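Local structure of polyketide synthase III (Ectocarpus siliculosus, 4B0N) at residues Pro43-Tyr55 / Leu135-Ala147. The protein probably acts as a type III polyketide synthase, an acyltransferase of the chalcone and stilbene synthase family linked to making phlorotannin precursors. Residues are numbered along the deposited sequence; the frame is centred on the assembly and turned at random.
Sequences PVIAGMAIGNPQY and LVSDVARRAIKEA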
loop_
_atom_site.group_PDB
_atom_site.type_symbol
_atom_site.label_atom_id
_atom_site.label_comp_id
_atom_site.label_asym_id
_atom_site.label_seq_id
_atom_site.Cartn_x
_atom_site.Cartn_y
_atom_site.Cartn_z
ATOM N N PRO A 43 2.192 20.253 -8.728
ATOM C CA PRO A 43 1.021 19.686 -8.060
ATOM C C PRO A 43 0.412 20.652 -7.047
ATOM O O PRO A 43 1.132 21.244 -6.238
ATOM C CB PRO A 43 1.570 18.435 -7.368
ATOM C CG PRO A 43 3.020 18.691 -7.193
ATOM C CD PRO A 43 3.451 19.633 -8.279
ATOM N N VAL A 44 -0.908 20.818 -7.117
ATOM C CA VAL A 44 -1.638 21.712 -6.217
ATOM C C VAL A 44 -2.826 20.986 -5.595
ATOM O O VAL A 44 -3.535 20.239 -6.276
ATOM C CB VAL A 44 -2.175 22.973 -6.944
ATOM C CG1 VAL A 44 -2.739 23.966 -5.937
ATOM C CG2 VAL A 44 -1.092 23.643 -7.779
ATOM N N ILE A 45 -3.038 21.215 -4.301
ATOM C CA ILE A 45 -4.242 20.749 -3.617
ATOM C C ILE A 45 -5.418 21.639 -4.028
ATOM O O ILE A 45 -5.503 22.804 -3.627
ATOM C CB ILE A 45 -4.056 20.729 -2.079
ATOM C CG1 ILE A 45 -2.949 19.739 -1.693
ATOM C CG2 ILE A 45 -5.361 20.370 -1.377
ATOM C CD1 ILE A 45 -2.314 20.002 -0.344
ATOM N N ALA A 46 -6.307 21.083 -4.849
ATOM C CA ALA A 46 -7.464 21.813 -5.376
ATOM C C ALA A 46 -8.662 21.803 -4.420
ATOM O O ALA A 46 -9.459 22.744 -4.398
ATOM C CB ALA A 46 -7.860 21.261 -6.740
ATOM N N GLY A 47 -8.783 20.737 -3.637
ATOM C CA GLY A 47 -9.840 20.616 -2.644
ATOM C C GLY A 47 -9.391 19.767 -1.476
ATOM O O GLY A 47 -8.651 18.798 -1.649
ATOM N N MET A 48 -9.839 20.138 -0.283
ATOM C CA MET A 48 -9.492 19.412 0.932
ATOM C C MET A 48 -10.692 19.344 1.873
ATOM O O MET A 48 -11.434 20.317 2.020
ATOM C CB MET A 48 -8.296 20.079 1.621
ATOM C CG MET A 48 -7.810 19.383 2.884
ATOM S SD MET A 48 -6.123 19.834 3.338
ATOM C CE MET A 48 -5.198 18.681 2.327
ATOM N N ALA A 49 -10.881 18.185 2.494
ATOM C CA ALA A 49 -11.928 18.010 3.497
ATOM C C ALA A 49 -11.438 17.165 4.664
ATOM O O ALA A 49 -10.723 16.178 4.474
ATOM C CB ALA A 49 -13.173 17.394 2.874
ATOM N N ILE A 50 -11.816 17.577 5.869
ATOM C CA ILE A 50 -11.566 16.791 7.078
ATOM C C ILE A 50 -12.857 16.114 7.539
ATOM O O ILE A 50 -13.957 16.562 7.208
ATOM C CB ILE A 50 -10.958 17.638 8.223
ATOM C CG1 ILE A 50 -11.833 18.865 8.529
ATOM C CG2 ILE A 50 -9.524 18.032 7.883
ATOM C CD1 ILE A 50 -11.577 19.503 9.880
ATOM N N GLY A 51 -12.710 15.032 8.295
ATOM C CA GLY A 51 -13.855 14.264 8.766
ATOM C C GLY A 51 -13.553 13.461 10.011
ATOM O O GLY A 51 -12.401 13.121 10.288
ATOM N N ASN A 52 -14.602 13.158 10.765
ATOM C CA ASN A 52 -14.471 12.411 12.009
ATOM C C ASN A 52 -15.604 11.415 12.220
ATOM O O ASN A 52 -16.707 11.609 11.699
ATOM C CB ASN A 52 -14.392 13.374 13.193
ATOM C CG ASN A 52 -13.048 14.052 13.290
ATOM O OD1 ASN A 52 -12.013 13.396 13.267
ATOM N ND2 ASN A 52 -13.057 15.373 13.391
ATOM N N PRO A 53 -15.334 10.333 12.976
ATOM C CA PRO A 53 -16.408 9.415 13.343
ATOM C C PRO A 53 -17.412 10.052 14.311
ATOM O O PRO A 53 -17.248 11.207 14.719
ATOM C CB PRO A 53 -15.665 8.252 14.008
ATOM C CG PRO A 53 -14.383 8.842 14.480
ATOM C CD PRO A 53 -14.019 9.847 13.434
ATOM N N GLN A 54 -18.431 9.279 14.673
ATOM C CA GLN A 54 -19.609 9.780 15.373
ATOM C C GLN A 54 -19.352 10.331 16.781
ATOM O O GLN A 54 -19.865 11.393 17.138
ATOM C CB GLN A 54 -20.653 8.667 15.435
ATOM C CG GLN A 54 -22.088 9.156 15.467
ATOM C CD GLN A 54 -23.085 8.018 15.439
ATOM O OE1 GLN A 54 -22.728 6.859 15.665
ATOM N NE2 GLN A 54 -24.345 8.341 15.163
ATOM N N TYR A 55 -18.551 9.614 17.565
ATOM C CA TYR A 55 -18.472 9.847 19.007
ATOM C C TYR A 55 -17.288 10.702 19.443
ATOM O O TYR A 55 -16.139 10.279 19.359
ATOM C CB TYR A 55 -18.478 8.511 19.761
ATOM C CG TYR A 55 -19.644 7.620 19.386
ATOM C CD1 TYR A 55 -20.899 7.802 19.964
ATOM C CD2 TYR A 55 -19.492 6.601 18.444
ATOM C CE1 TYR A 55 -21.971 6.996 19.618
ATOM C CE2 TYR A 55 -20.558 5.788 18.091
ATOM C CZ TYR A 55 -21.796 5.988 18.680
ATOM O OH TYR A 55 -22.862 5.182 18.334
ATOM N N LEU A 135 -17.685 7.178 6.474
ATOM C CA LEU A 135 -16.767 8.265 6.794
ATOM C C LEU A 135 -15.979 8.729 5.572
ATOM O O LEU A 135 -15.970 9.918 5.257
ATOM C CB LEU A 135 -15.816 7.853 7.925
ATOM C CG LEU A 135 -14.810 8.881 8.454
ATOM C CD1 LEU A 135 -15.502 10.153 8.926
ATOM C CD2 LEU A 135 -13.973 8.275 9.569
ATOM N N VAL A 136 -15.331 7.790 4.887
ATOM C CA VAL A 136 -14.549 8.098 3.690
ATOM C C VAL A 136 -15.429 8.696 2.591
ATOM O O VAL A 136 -15.007 9.614 1.889
ATOM C CB VAL A 136 -13.804 6.857 3.144
ATOM C CG1 VAL A 136 -12.843 7.256 2.036
ATOM C CG2 VAL A 136 -13.031 6.160 4.250
ATOM N N SER A 137 -16.653 8.181 2.469
ATOM C CA SER A 137 -17.598 8.613 1.435
ATOM C C SER A 137 -17.891 10.115 1.431
ATOM O O SER A 137 -17.764 10.762 0.392
ATOM C CB SER A 137 -18.905 7.812 1.509
ATOM O OG SER A 137 -18.748 6.512 0.960
ATOM N N ASP A 138 -18.270 10.670 2.582
ATOM C CA ASP A 138 -18.654 12.083 2.640
ATOM C C ASP A 138 -17.449 13.028 2.717
ATOM O O ASP A 138 -17.549 14.199 2.341
ATOM C CB ASP A 138 -19.683 12.355 3.755
ATOM C CG ASP A 138 -19.048 12.819 5.054
ATOM O OD1 ASP A 138 -18.235 12.068 5.636
ATOM O OD2 ASP A 138 -19.364 13.946 5.495
ATOM N N VAL A 139 -16.319 12.514 3.197
ATOM C CA VAL A 139 -15.070 13.279 3.190
ATOM C C VAL A 139 -14.601 13.447 1.742
ATOM O O VAL A 139 -14.220 14.544 1.331
ATOM C CB VAL A 139 -13.975 12.634 4.080
ATOM C CG1 VAL A 139 -12.660 13.392 3.972
ATOM C CG2 VAL A 139 -14.418 12.599 5.536
ATOM N N ALA A 140 -14.660 12.361 0.972
ATOM C CA ALA A 140 -14.341 12.394 -0.453
ATOM C C ALA A 140 -15.328 13.263 -1.234
ATOM O O ALA A 140 -14.924 14.011 -2.127
ATOM C CB ALA A 140 -14.297 10.987 -1.027
ATOM N N ARG A 141 -16.613 13.165 -0.891
ATOM C CA ARG A 141 -17.653 13.969 -1.536
ATOM C C ARG A 141 -17.425 15.456 -1.332
ATOM O O ARG A 141 -17.536 16.238 -2.276
ATOM C CB ARG A 141 -19.046 13.592 -1.031
ATOM C CG ARG A 141 -19.698 12.449 -1.784
ATOM C CD ARG A 141 -21.199 12.434 -1.551
ATOM N NE ARG A 141 -21.706 11.071 -1.416
ATOM C CZ ARG A 141 -21.886 10.439 -0.256
ATOM N NH1 ARG A 141 -21.608 11.042 0.898
ATOM N NH2 ARG A 141 -22.351 9.196 -0.250
ATOM N N ARG A 142 -17.101 15.837 -0.099
ATOM C CA ARG A 142 -16.840 17.235 0.237
ATOM C C ARG A 142 -15.542 17.772 -0.373
ATOM O O ARG A 142 -15.502 18.911 -0.843
ATOM C CB ARG A 142 -16.865 17.447 1.755
ATOM C CG ARG A 142 -18.272 17.522 2.326
ATOM C CD ARG A 142 -18.286 18.045 3.753
ATOM N NE ARG A 142 -18.073 16.985 4.734
ATOM C CZ ARG A 142 -16.948 16.801 5.420
ATOM N NH1 ARG A 142 -15.913 17.612 5.240
ATOM N NH2 ARG A 142 -16.862 15.804 6.293
ATOM N N ALA A 143 -14.497 16.946 -0.378
ATOM C CA ALA A 143 -13.204 17.322 -0.955
ATOM C C ALA A 143 -13.320 17.707 -2.430
ATOM O O ALA A 143 -12.812 18.751 -2.847
ATOM C CB ALA A 143 -12.193 16.198 -0.776
ATOM N N ILE A 144 -13.995 16.854 -3.202
ATOM C CA ILE A 144 -14.245 17.085 -4.624
ATOM C C ILE A 144 -15.078 18.355 -4.833
ATOM O O ILE A 144 -14.795 19.142 -5.739
ATOM C CB ILE A 144 -14.932 15.859 -5.277
ATOM C CG1 ILE A 144 -13.989 14.649 -5.265
ATOM C CG2 ILE A 144 -15.379 16.166 -6.701
ATOM C CD1 ILE A 144 -14.675 13.315 -5.472
ATOM N N LYS A 145 -16.087 18.552 -3.981
ATOM C CA LYS A 145 -16.952 19.736 -4.033
ATOM C C LYS A 145 -16.161 21.031 -3.857
ATOM O O LYS A 145 -16.435 22.027 -4.528
ATOM C CB LYS A 145 -18.056 19.656 -2.973
ATOM C CG LYS A 145 -19.204 18.721 -3.319
ATOM C CD LYS A 145 -20.118 18.499 -2.122
ATOM C CE LYS A 145 -21.040 17.312 -2.345
ATOM N NZ LYS A 145 -21.991 17.120 -1.217
ATOM N N GLU A 146 -15.180 21.007 -2.958
ATOM C CA GLU A 146 -14.354 22.181 -2.687
ATOM C C GLU A 146 -13.304 22.401 -3.770
ATOM O O GLU A 146 -12.761 23.502 -3.899
ATOM C CB GLU A 146 -13.703 22.096 -1.303
ATOM C CG GLU A 146 -14.691 22.248 -0.153
ATOM C CD GLU A 146 -14.113 22.998 1.037
ATOM O OE1 GLU A 146 -13.660 24.151 0.853
ATOM O OE2 GLU A 146 -14.126 22.443 2.161
ATOM N N ALA A 147 -13.032 21.352 -4.544
ATOM C CA ALA A 147 -12.161 21.446 -5.716
ATOM C C ALA A 147 -12.947 21.899 -6.946
ATOM O O ALA A 147 -12.376 22.089 -8.025
ATOM C CB ALA A 147 -11.479 20.115 -5.982
#
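Arg142 reaches from helix 121-146 to the backbone of strand 42-51 and grips a single atom, Ile50 O. NH1 donates to Ile50 O at 3.0 Å and NH2 donates to the same oxygen at 3.1 Å. The guanidinium meets the oxygen end-on, with the oxygen in its plane. Both bonds are somewhat bent, with N-H...O angles of 153° and 143°. The Arg142 chain bends at chi3 (-86°), which turns the guanidinium to the strand. Asp138, one helical turn earlier, takes the neighbouring edge, so NH2 serves both partners. Asp138 OD2 forms a salt bridge with Arg142 NH2 at 3.2 Å and a weak bond with NE. NH2 approaches OD2 from above the carboxylate plane. With an alanine in place of Arg142, Ile50 O would probably lose both its donors from the helix and Asp138 its charged mate.

Elsewhere small groups lie against backbone. Ala49 CB rests 3.4 Å from Val139 O, an oxygen already bonded to Ala143 N. A side chain at Gly47 or Gly51 would point at the helix; Gly47 CA instead makes a CA-H...O contact with Ala143 O at 3.5 Å. Leu135 CD1 reaches Asn52 O, while CD2 touches Pro53 CD. Glu146 OE2 lies 3.4 Å from Met48 O, but both are acceptors and do not bond.

Strand 245-255 bonds the backbone of Ala46, Gly47 and Ala49 and also touches Leu135 and Val139. The helix thus covers this sheet of the thiolase-like fold, roughly antiparallel to strand 42-51 but well tilted. Arg142 alone supplies the hydrogen bonds between helix and strand, both to one carbonyl, while Asp138 steadies it from within the helix.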